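Local structure of DR2417 (Deinococcus radiodurans, 4XWW) at residues T18-K32 against A429-E441. The protein probably degrades RNA from the 5' end as a metal-dependent exonuclease of the metallo-beta-lactamase superfamily, possibly cutting internally too, and works as a homodimer. Residues are numbered along the deposited sequence; the frame is centred on the assembly and turned at random.
Sequences TLEVIPLGGMGEIGK and AKNGDIVNLGPDE. With nucleotides of chain C.
Three donors converge on Glu29 OE2: the amide of Asn431, the ammonium group of Lys32 and the backbone N of Gly26. Asn431 ND2 arrives at 3.0 Å from Glu29 OE2, well above the carboxylate plane, with the amide and carboxylate planes 53° apart. Lys32 NZ, 2.8 Å from Glu29 OE2, takes the syn lone pair in a salt bridge, while Gly26 N meets the anti side almost straight, at 177°. Asparagine suits its place because it offers both a donor and an acceptor: Asn431 OD1 accepts from Met27 N at 3.0 Å. With CG beside its own backbone N (chi1 -63°), the amide reaches into the bend formed by residues 25 to 29. A water spans Met27 O and Asn431 N, adding a further link.

Asn431 and Gly432 occupy the corners of a type II turn, where glycine accommodates the positive phi, and Gly432 N bonds to Pro23 O at 2.8 Å. Beyond the turn, strands 19-23 and 433-438 run antiparallel within the larger sheet, strand 34-39 flanking the first and strand 441-447 the second. Leu19 pairs with Leu437 and Val21 with Val435, two backbone bonds each. Leu19 and Leu437 lie side by side, their CD2 atoms 3.8 Å apart, on the face that packs against strand 398-402; branched apolar residues fit this buried side. On the other face, that of Glu20 and Asn436, the methyl CG2 of Ile434 lies along the extended chain of Glu20, 3.8 Å from its CD.

The sheet thus ties a strand near the N-terminus to one some 410 residues later. Shared by one ammonium and two neutral N-H groups, the Glu29 carboxylate is probably ionised, fixing the bend that carries Gly26, close to a bound zinc, and leads into Ile30, whose CG2 touches U2 of chain C.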
ATOM      1  N   THR A  18     -15.852  12.581 -39.153  1.00 45.21           N
ATOM      2  CA  THR A  18     -16.182  12.371 -37.752  1.00 46.69           C
ATOM      3  C   THR A  18     -15.205  13.078 -36.831  1.00 39.52           C
ATOM      4  O   THR A  18     -14.079  13.396 -37.215  1.00 36.88           O
ATOM      5  CB  THR A  18     -16.189  10.875 -37.393  1.00 48.58           C
ATOM      6  OG1 THR A  18     -14.929  10.290 -37.750  1.00 48.24           O
ATOM      7  CG2 THR A  18     -17.300  10.150 -38.129  1.00 51.80           C
ATOM      8  N   LEU A  19     -15.655  13.339 -35.610  1.00 34.54           N
ATOM      9  CA  LEU A  19     -14.770  13.804 -34.563  1.00 29.61           C
ATOM     10  C   LEU A  19     -14.042  12.575 -34.031  1.00 35.75           C
ATOM     11  O   LEU A  19     -14.658  11.526 -33.864  1.00 34.89           O
ATOM     12  CB  LEU A  19     -15.563  14.508 -33.455  1.00 28.13           C
ATOM     13  CG  LEU A  19     -14.791  15.135 -32.295  1.00 29.20           C
ATOM     14  CD1 LEU A  19     -13.962  16.299 -32.790  1.00 35.80           C
ATOM     15  CD2 LEU A  19     -15.736  15.573 -31.168  1.00 31.36           C
ATOM     16  N   GLU A  20     -12.737  12.686 -33.806  1.00 31.76           N
ATOM     17  CA  GLU A  20     -12.012  11.640 -33.095  1.00 28.45           C
ATOM     18  C   GLU A  20     -11.698  12.182 -31.727  1.00 25.77           C
ATOM     19  O   GLU A  20     -11.156  13.282 -31.603  1.00 31.84           O
ATOM     20  CB  GLU A  20     -10.727  11.232 -33.819  1.00 27.19           C
ATOM     21  CG  GLU A  20     -10.964  10.729 -35.250  1.00 28.18           C
ATOM     22  CD  GLU A  20      -9.674  10.452 -36.000  1.00 37.86           C
ATOM     23  OE1 GLU A  20      -8.625  11.035 -35.653  1.00 36.17           O
ATOM     24  OE2 GLU A  20      -9.718   9.652 -36.952  1.00 44.81           O
ATOM     25  N   VAL A  21     -12.089  11.432 -30.712  1.00 24.51           N
ATOM     26  CA  VAL A  21     -11.669  11.711 -29.354  1.00 24.71           C
ATOM     27  C   VAL A  21     -10.567  10.703 -29.049  1.00 29.57           C
ATOM     28  O   VAL A  21     -10.813   9.499 -29.065  1.00 23.41           O
ATOM     29  CB  VAL A  21     -12.822  11.574 -28.352  1.00 29.12           C
ATOM     30  CG1 VAL A  21     -12.347  11.920 -26.926  1.00 19.99           C
ATOM     31  CG2 VAL A  21     -13.973  12.466 -28.737  1.00 27.07           C
ATOM     32  N   ILE A  22      -9.345  11.183 -28.846  1.00 25.83           N
ATOM     33  CA  ILE A  22      -8.208  10.289 -28.662  1.00 24.43           C
ATOM     34  C   ILE A  22      -7.546  10.568 -27.315  1.00 22.94           C
ATOM     35  O   ILE A  22      -6.691  11.444 -27.210  1.00 27.19           O
ATOM     36  CB  ILE A  22      -7.184  10.457 -29.817  1.00 32.34           C
ATOM     37  CG1 ILE A  22      -7.899  10.387 -31.178  1.00 29.44           C
ATOM     38  CG2 ILE A  22      -6.070   9.418 -29.702  1.00 24.96           C
ATOM     39  CD1 ILE A  22      -7.011  10.723 -32.381  1.00 28.29           C
ATOM     40  N   PRO A  23      -7.967   9.845 -26.269  1.00 25.19           N
ATOM     41  CA  PRO A  23      -7.287   9.961 -24.971  1.00 20.73           C
ATOM     42  C   PRO A  23      -5.849   9.477 -25.074  1.00 25.07           C
ATOM     43  O   PRO A  23      -5.630   8.372 -25.573  1.00 27.63           O
ATOM     44  CB  PRO A  23      -8.109   9.056 -24.056  1.00 27.12           C
ATOM     45  CG  PRO A  23      -8.758   8.076 -24.964  1.00 32.72           C
ATOM     46  CD  PRO A  23      -9.040   8.835 -26.239  1.00 28.45           C
ATOM     47  N   LEU A  24      -4.885  10.292 -24.651  1.00 26.69           N
ATOM     48  CA  LEU A  24      -3.492   9.842 -24.632  1.00 22.28           C
ATOM     49  C   LEU A  24      -3.046   9.524 -23.214  1.00 22.34           C
ATOM     50  O   LEU A  24      -1.986   8.940 -23.005  1.00 27.57           O
ATOM     51  CB  LEU A  24      -2.557  10.881 -25.263  1.00 22.77           C
ATOM     52  CG  LEU A  24      -2.704  11.076 -26.780  1.00 23.62           C
ATOM     53  CD1 LEU A  24      -1.719  12.149 -27.324  1.00 23.93           C
ATOM     54  CD2 LEU A  24      -2.548   9.738 -27.543  1.00 23.95           C
ATOM     55  N   GLY A  25      -3.857   9.914 -22.238  1.00 21.38           N
ATOM     56  CA  GLY A  25      -3.555   9.624 -20.849  1.00 20.71           C
ATOM     57  C   GLY A  25      -4.784   9.952 -20.033  1.00 24.47           C
ATOM     58  O   GLY A  25      -5.597  10.762 -20.464  1.00 25.22           O
ATOM     59  N   GLY A  26      -4.917   9.334 -18.868  1.00 20.08           N
ATOM     60  CA  GLY A  26      -6.026   9.607 -17.971  1.00 21.50           C
ATOM     61  C   GLY A  26      -7.226   8.682 -18.096  1.00 21.51           C
ATOM     62  O   GLY A  26      -8.176   8.776 -17.319  1.00 23.73           O
ATOM     63  N   MET A  27      -7.181   7.779 -19.068  1.00 18.82           N
ATOM     64  CA  MET A  27      -8.211   6.756 -19.220  1.00 20.43           C
ATOM     65  C   MET A  27      -7.696   5.430 -18.659  1.00 20.61           C
ATOM     66  O   MET A  27      -6.578   5.025 -18.969  1.00 23.49           O
ATOM     67  CB  MET A  27      -8.587   6.574 -20.690  1.00 20.50           C
ATOM     68  CG  MET A  27      -9.478   7.669 -21.272  1.00 20.50           C
ATOM     69  SD  MET A  27     -11.144   7.674 -20.603  1.00 23.87           S
ATOM     70  CE  MET A  27     -11.926   8.845 -21.735  1.00 27.12           C
ATOM     71  N   GLY A  28      -8.494   4.754 -17.842  1.00 24.02           N
ATOM     72  CA  GLY A  28      -8.050   3.481 -17.282  1.00 21.27           C
ATOM     73  C   GLY A  28      -6.970   3.656 -16.226  1.00 23.15           C
ATOM     74  O   GLY A  28      -6.266   2.698 -15.849  1.00 22.53           O
ATOM     75  N   GLU A  29      -6.849   4.891 -15.743  1.00 21.66           N
ATOM     76  CA  GLU A  29      -5.890   5.262 -14.706  1.00 19.62           C
ATOM     77  C   GLU A  29      -6.344   6.566 -14.082  1.00 22.12           C
ATOM     78  O   GLU A  29      -7.163   7.295 -14.658  1.00 20.45           O
ATOM     79  CB  GLU A  29      -4.492   5.449 -15.291  1.00 21.56           C
ATOM     80  CG  GLU A  29      -4.438   6.613 -16.303  1.00 24.03           C
ATOM     81  CD  GLU A  29      -3.065   6.814 -16.903  1.00 28.01           C
ATOM     82  OE1 GLU A  29      -2.071   6.374 -16.293  1.00 28.75           O
ATOM     83  OE2 GLU A  29      -2.978   7.409 -17.997  1.00 22.17           O
ATOM     84  N   ILE A  30      -5.779   6.876 -12.927  1.00 19.49           N
ATOM     85  CA  ILE A  30      -5.918   8.188 -12.355  1.00 17.06           C
ATOM     86  C   ILE A  30      -4.543   8.859 -12.417  1.00 25.19           C
ATOM     87  O   ILE A  30      -3.636   8.514 -11.662  1.00 26.04           O
ATOM     88  CB  ILE A  30      -6.444   8.119 -10.934  1.00 20.42           C
ATOM     89  CG1 ILE A  30      -7.845   7.494 -10.954  1.00 23.34           C
ATOM     90  CG2 ILE A  30      -6.458   9.520 -10.319  1.00 21.34           C
ATOM     91  CD1 ILE A  30      -8.494   7.362  -9.614  1.00 30.34           C
ATOM     92  N   GLY A  31      -4.395   9.801 -13.348  1.00 22.15           N
ATOM     93  CA  GLY A  31      -3.125  10.458 -13.587  1.00 19.81           C
ATOM     94  C   GLY A  31      -2.826  10.725 -15.054  1.00 22.16           C
ATOM     95  O   GLY A  31      -3.469  10.159 -15.958  1.00 20.85           O
ATOM     96  N   LYS A  32      -1.821  11.579 -15.259  1.00 20.55           N
ATOM     97  CA  LYS A  32      -1.344  12.085 -16.561  1.00 19.03           C
ATOM     98  C   LYS A  32      -2.435  12.267 -17.609  1.00 19.34           C
ATOM     99  O   LYS A  32      -2.341  11.763 -18.727  1.00 20.07           O
ATOM    100  CB  LYS A  32      -0.207  11.198 -17.127  1.00 25.01           C
ATOM    101  CG  LYS A  32      -0.498   9.711 -17.356  1.00 26.23           C
ATOM    102  CD  LYS A  32       0.816   8.998 -17.809  1.00 35.24           C
ATOM    103  CE  LYS A  32       0.700   7.466 -17.814  1.00 28.77           C
ATOM    104  NZ  LYS A  32      -0.316   7.005 -18.815  1.00 24.20           N
ATOM    105  N   ALA A 429     -13.138   3.699 -22.529  1.00 22.62           N
ATOM    106  CA  ALA A 429     -11.966   3.960 -23.354  1.00 22.39           C
ATOM    107  C   ALA A 429     -10.664   3.615 -22.630  1.00 21.33           C
ATOM    108  O   ALA A 429     -10.581   3.627 -21.387  1.00 26.88           O
ATOM    109  CB  ALA A 429     -11.950   5.424 -23.841  1.00 24.16           C
ATOM    110  N   LYS A 430      -9.674   3.266 -23.445  1.00 23.86           N
ATOM    111  CA  LYS A 430      -8.292   3.043 -23.034  1.00 25.10           C
ATOM    112  C   LYS A 430      -7.442   4.127 -23.652  1.00 24.69           C
ATOM    113  O   LYS A 430      -7.803   4.643 -24.706  1.00 25.01           O
ATOM    114  CB  LYS A 430      -7.786   1.673 -23.502  1.00 27.33           C
ATOM    115  CG  LYS A 430      -8.572   0.496 -22.964  1.00 26.93           C
ATOM    116  CD  LYS A 430      -7.949  -0.801 -23.477  1.00 32.97           C
ATOM    117  CE  LYS A 430      -8.979  -1.918 -23.580  1.00 39.09           C
ATOM    118  NZ  LYS A 430      -9.902  -1.718 -24.730  1.00 44.77           N
ATOM    119  N   ASN A 431      -6.319   4.471 -23.025  1.00 23.44           N
ATOM    120  CA  ASN A 431      -5.370   5.379 -23.669  1.00 22.71           C
ATOM    121  C   ASN A 431      -4.963   4.840 -25.034  1.00 25.26           C
ATOM    122  O   ASN A 431      -4.720   3.639 -25.180  1.00 26.87           O
ATOM    123  CB  ASN A 431      -4.125   5.580 -22.809  1.00 21.09           C
ATOM    124  CG  ASN A 431      -4.426   6.222 -21.497  1.00 22.09           C
ATOM    125  OD1 ASN A 431      -5.394   6.973 -21.367  1.00 21.86           O
ATOM    126  ND2 ASN A 431      -3.601   5.939 -20.500  1.00 24.67           N
ATOM    127  N   GLY A 432      -4.874   5.729 -26.019  1.00 26.09           N
ATOM    128  CA  GLY A 432      -4.551   5.351 -27.389  1.00 26.89           C
ATOM    129  C   GLY A 432      -5.756   5.001 -28.243  1.00 24.12           C
ATOM    130  O   GLY A 432      -5.638   4.905 -29.458  1.00 29.34           O
ATOM    131  N   ASP A 433      -6.919   4.827 -27.627  1.00 23.68           N
ATOM    132  CA  ASP A 433      -8.121   4.526 -28.414  1.00 28.38           C
ATOM    133  C   ASP A 433      -8.493   5.703 -29.305  1.00 28.03           C
ATOM    134  O   ASP A 433      -8.438   6.864 -28.877  1.00 28.23           O
ATOM    135  CB  ASP A 433      -9.325   4.209 -27.523  1.00 30.89           C
ATOM    136  CG  ASP A 433      -9.314   2.803 -26.981  1.00 33.69           C
ATOM    137  OD1 ASP A 433      -8.468   1.987 -27.408  1.00 30.81           O
ATOM    138  OD2 ASP A 433     -10.182   2.515 -26.133  1.00 32.31           O
ATOM    139  N   ILE A 434      -8.883   5.405 -30.539  1.00 24.91           N
ATOM    140  CA  ILE A 434      -9.524   6.409 -31.373  1.00 26.60           C
ATOM    141  C   ILE A 434     -11.024   6.232 -31.213  1.00 31.99           C
ATOM    142  O   ILE A 434     -11.594   5.243 -31.675  1.00 30.67           O
ATOM    143  CB  ILE A 434      -9.137   6.287 -32.870  1.00 34.85           C
ATOM    144  CG1 ILE A 434      -7.621   6.297 -33.037  1.00 41.40           C
ATOM    145  CG2 ILE A 434      -9.766   7.411 -33.659  1.00 29.38           C
ATOM    146  CD1 ILE A 434      -7.161   5.797 -34.388  1.00 46.66           C
ATOM    147  N   VAL A 435     -11.669   7.161 -30.519  1.00 27.48           N
ATOM    148  CA  VAL A 435     -13.106   7.056 -30.347  1.00 33.07           C
ATOM    149  C   VAL A 435     -13.781   7.917 -31.408  1.00 32.01           C
ATOM    150  O   VAL A 435     -13.630   9.144 -31.424  1.00 32.26           O
ATOM    151  CB  VAL A 435     -13.552   7.482 -28.937  1.00 30.77           C
ATOM    152  CG1 VAL A 435     -15.061   7.307 -28.785  1.00 25.32           C
ATOM    153  CG2 VAL A 435     -12.806   6.656 -27.874  1.00 25.63           C
ATOM    154  N   ASN A 436     -14.506   7.275 -32.315  1.00 31.86           N
ATOM    155  CA  ASN A 436     -15.169   8.016 -33.379  1.00 30.92           C
ATOM    156  C   ASN A 436     -16.544   8.491 -32.974  1.00 32.58           C
ATOM    157  O   ASN A 436     -17.358   7.722 -32.480  1.00 33.96           O
ATOM    158  CB  ASN A 436     -15.261   7.173 -34.645  1.00 36.37           C
ATOM    159  CG  ASN A 436     -14.099   7.413 -35.564  1.00 48.62           C
ATOM    160  OD1 ASN A 436     -13.047   6.801 -35.418  1.00 57.38           O
ATOM    161  ND2 ASN A 436     -14.265   8.340 -36.492  1.00 54.51           N
ATOM    162  N   LEU A 437     -16.800   9.771 -33.202  1.00 27.70           N
ATOM    163  CA  LEU A 437     -18.041  10.365 -32.750  1.00 25.56           C
ATOM    164  C   LEU A 437     -18.715  11.110 -33.891  1.00 34.05           C
ATOM    165  O   LEU A 437     -18.113  11.974 -34.524  1.00 29.02           O
ATOM    166  CB  LEU A 437     -17.783  11.303 -31.564  1.00 29.68           C
ATOM    167  CG  LEU A 437     -18.993  12.043 -30.985  1.00 34.15           C
ATOM    168  CD1 LEU A 437     -19.806  11.100 -30.129  1.00 29.55           C
ATOM    169  CD2 LEU A 437     -18.576  13.263 -30.186  1.00 32.38           C
ATOM    170  N   GLY A 438     -19.960  10.737 -34.154  1.00 35.33           N
ATOM    171  CA  GLY A 438     -20.800  11.439 -35.104  1.00 34.91           C
ATOM    172  C   GLY A 438     -22.194  11.560 -34.524  1.00 34.28           C
ATOM    173  O   GLY A 438     -22.451  11.076 -33.427  1.00 31.64           O
ATOM    174  N   PRO A 439     -23.106  12.214 -35.256  1.00 37.39           N
ATOM    175  CA  PRO A 439     -24.475  12.392 -34.761  1.00 37.96           C
ATOM    176  C   PRO A 439     -25.142  11.085 -34.333  1.00 41.55           C
ATOM    177  O   PRO A 439     -25.943  11.100 -33.398  1.00 40.92           O
ATOM    178  CB  PRO A 439     -25.186  13.015 -35.968  1.00 38.59           C
ATOM    179  CG  PRO A 439     -24.098  13.836 -36.600  1.00 36.42           C
ATOM    180  CD  PRO A 439     -22.868  12.974 -36.497  1.00 41.66           C
ATOM    181  N   ASP A 440     -24.809   9.978 -34.994  1.00 35.19           N
ATOM    182  CA  ASP A 440     -25.293   8.666 -34.586  1.00 37.65           C
ATOM    183  C   ASP A 440     -24.186   7.621 -34.669  1.00 39.48           C
ATOM    184  O   ASP A 440     -24.435   6.466 -35.014  1.00 40.85           O
ATOM    185  CB  ASP A 440     -26.483   8.221 -35.440  1.00 51.24           C
ATOM    186  CG  ASP A 440     -27.254   7.085 -34.788  1.00 45.58           C
ATOM    187  OD1 ASP A 440     -27.425   7.151 -33.553  1.00 45.33           O
ATOM    188  OD2 ASP A 440     -27.658   6.128 -35.487  1.00 43.48           O
ATOM    189  N   GLU A 441     -22.959   8.034 -34.370  1.00 35.39           N
ATOM    190  CA  GLU A 441     -21.826   7.117 -34.376  1.00 35.60           C
ATOM    191  C   GLU A 441     -21.050   7.280 -33.090  1.00 30.85           C
ATOM    192  O   GLU A 441     -20.817   8.395 -32.643  1.00 32.13           O
ATOM    193  CB  GLU A 441     -20.904   7.370 -35.574  1.00 39.54           C
ATOM    194  CG  GLU A 441     -19.691   6.428 -35.613  1.00 36.36           C
ATOM    195  CD  GLU A 441     -18.830   6.607 -36.855  1.00 54.40           C
ATOM    196  OE1 GLU A 441     -19.217   7.404 -37.735  1.00 49.85           O
ATOM    197  OE2 GLU A 441     -17.772   5.943 -36.952  1.00 57.50           O
TER
ATOM    198  P     U C   2      -9.514  13.119  -2.774  1.00 27.37           P
ATOM    199  OP1   U C   2      -9.303  14.565  -3.008  1.00 28.63           O
ATOM    200  OP2   U C   2     -10.805  12.495  -3.145  1.00 31.19           O
ATOM    201  O5'   U C   2      -8.383  12.280  -3.518  1.00 33.40           O
ATOM    202  C5'   U C   2      -6.996  12.641  -3.427  1.00 30.51           C
ATOM    203  C4'   U C   2      -6.297  12.376  -4.740  1.00 24.77           C
ATOM    204  O4'   U C   2      -6.116  10.944  -4.928  1.00 29.14           O
ATOM    205  C3'   U C   2      -7.018  12.876  -5.990  1.00 25.18           C
ATOM    206  O3'   U C   2      -6.059  13.422  -6.882  1.00 30.94           O
ATOM    207  C2'   U C   2      -7.578  11.596  -6.601  1.00 27.91           C
ATOM    208  O2'   U C   2      -7.767  11.688  -7.998  1.00 25.61           O
ATOM    209  C1'   U C   2      -6.475  10.605  -6.248  1.00 32.00           C
ATOM    210  N1    U C   2      -6.894   9.197  -6.276  1.00 34.84           N
ATOM    211  C2    U C   2      -6.023   8.282  -6.835  1.00 44.10           C
ATOM    212  O2    U C   2      -4.937   8.593  -7.291  1.00 49.94           O
ATOM    213  N3    U C   2      -6.476   6.987  -6.839  1.00 47.55           N
ATOM    214  C4    U C   2      -7.679   6.520  -6.356  1.00 48.46           C
ATOM    215  O4    U C   2      -7.937   5.318  -6.432  1.00 56.93           O
ATOM    216  C5    U C   2      -8.525   7.529  -5.798  1.00 34.78           C
ATOM    217  C6    U C   2      -8.114   8.802  -5.778  1.00 36.22           C
TER
HETATM  218  O   HOH W   1      -5.629   2.999 -20.585  1.00 25.20           O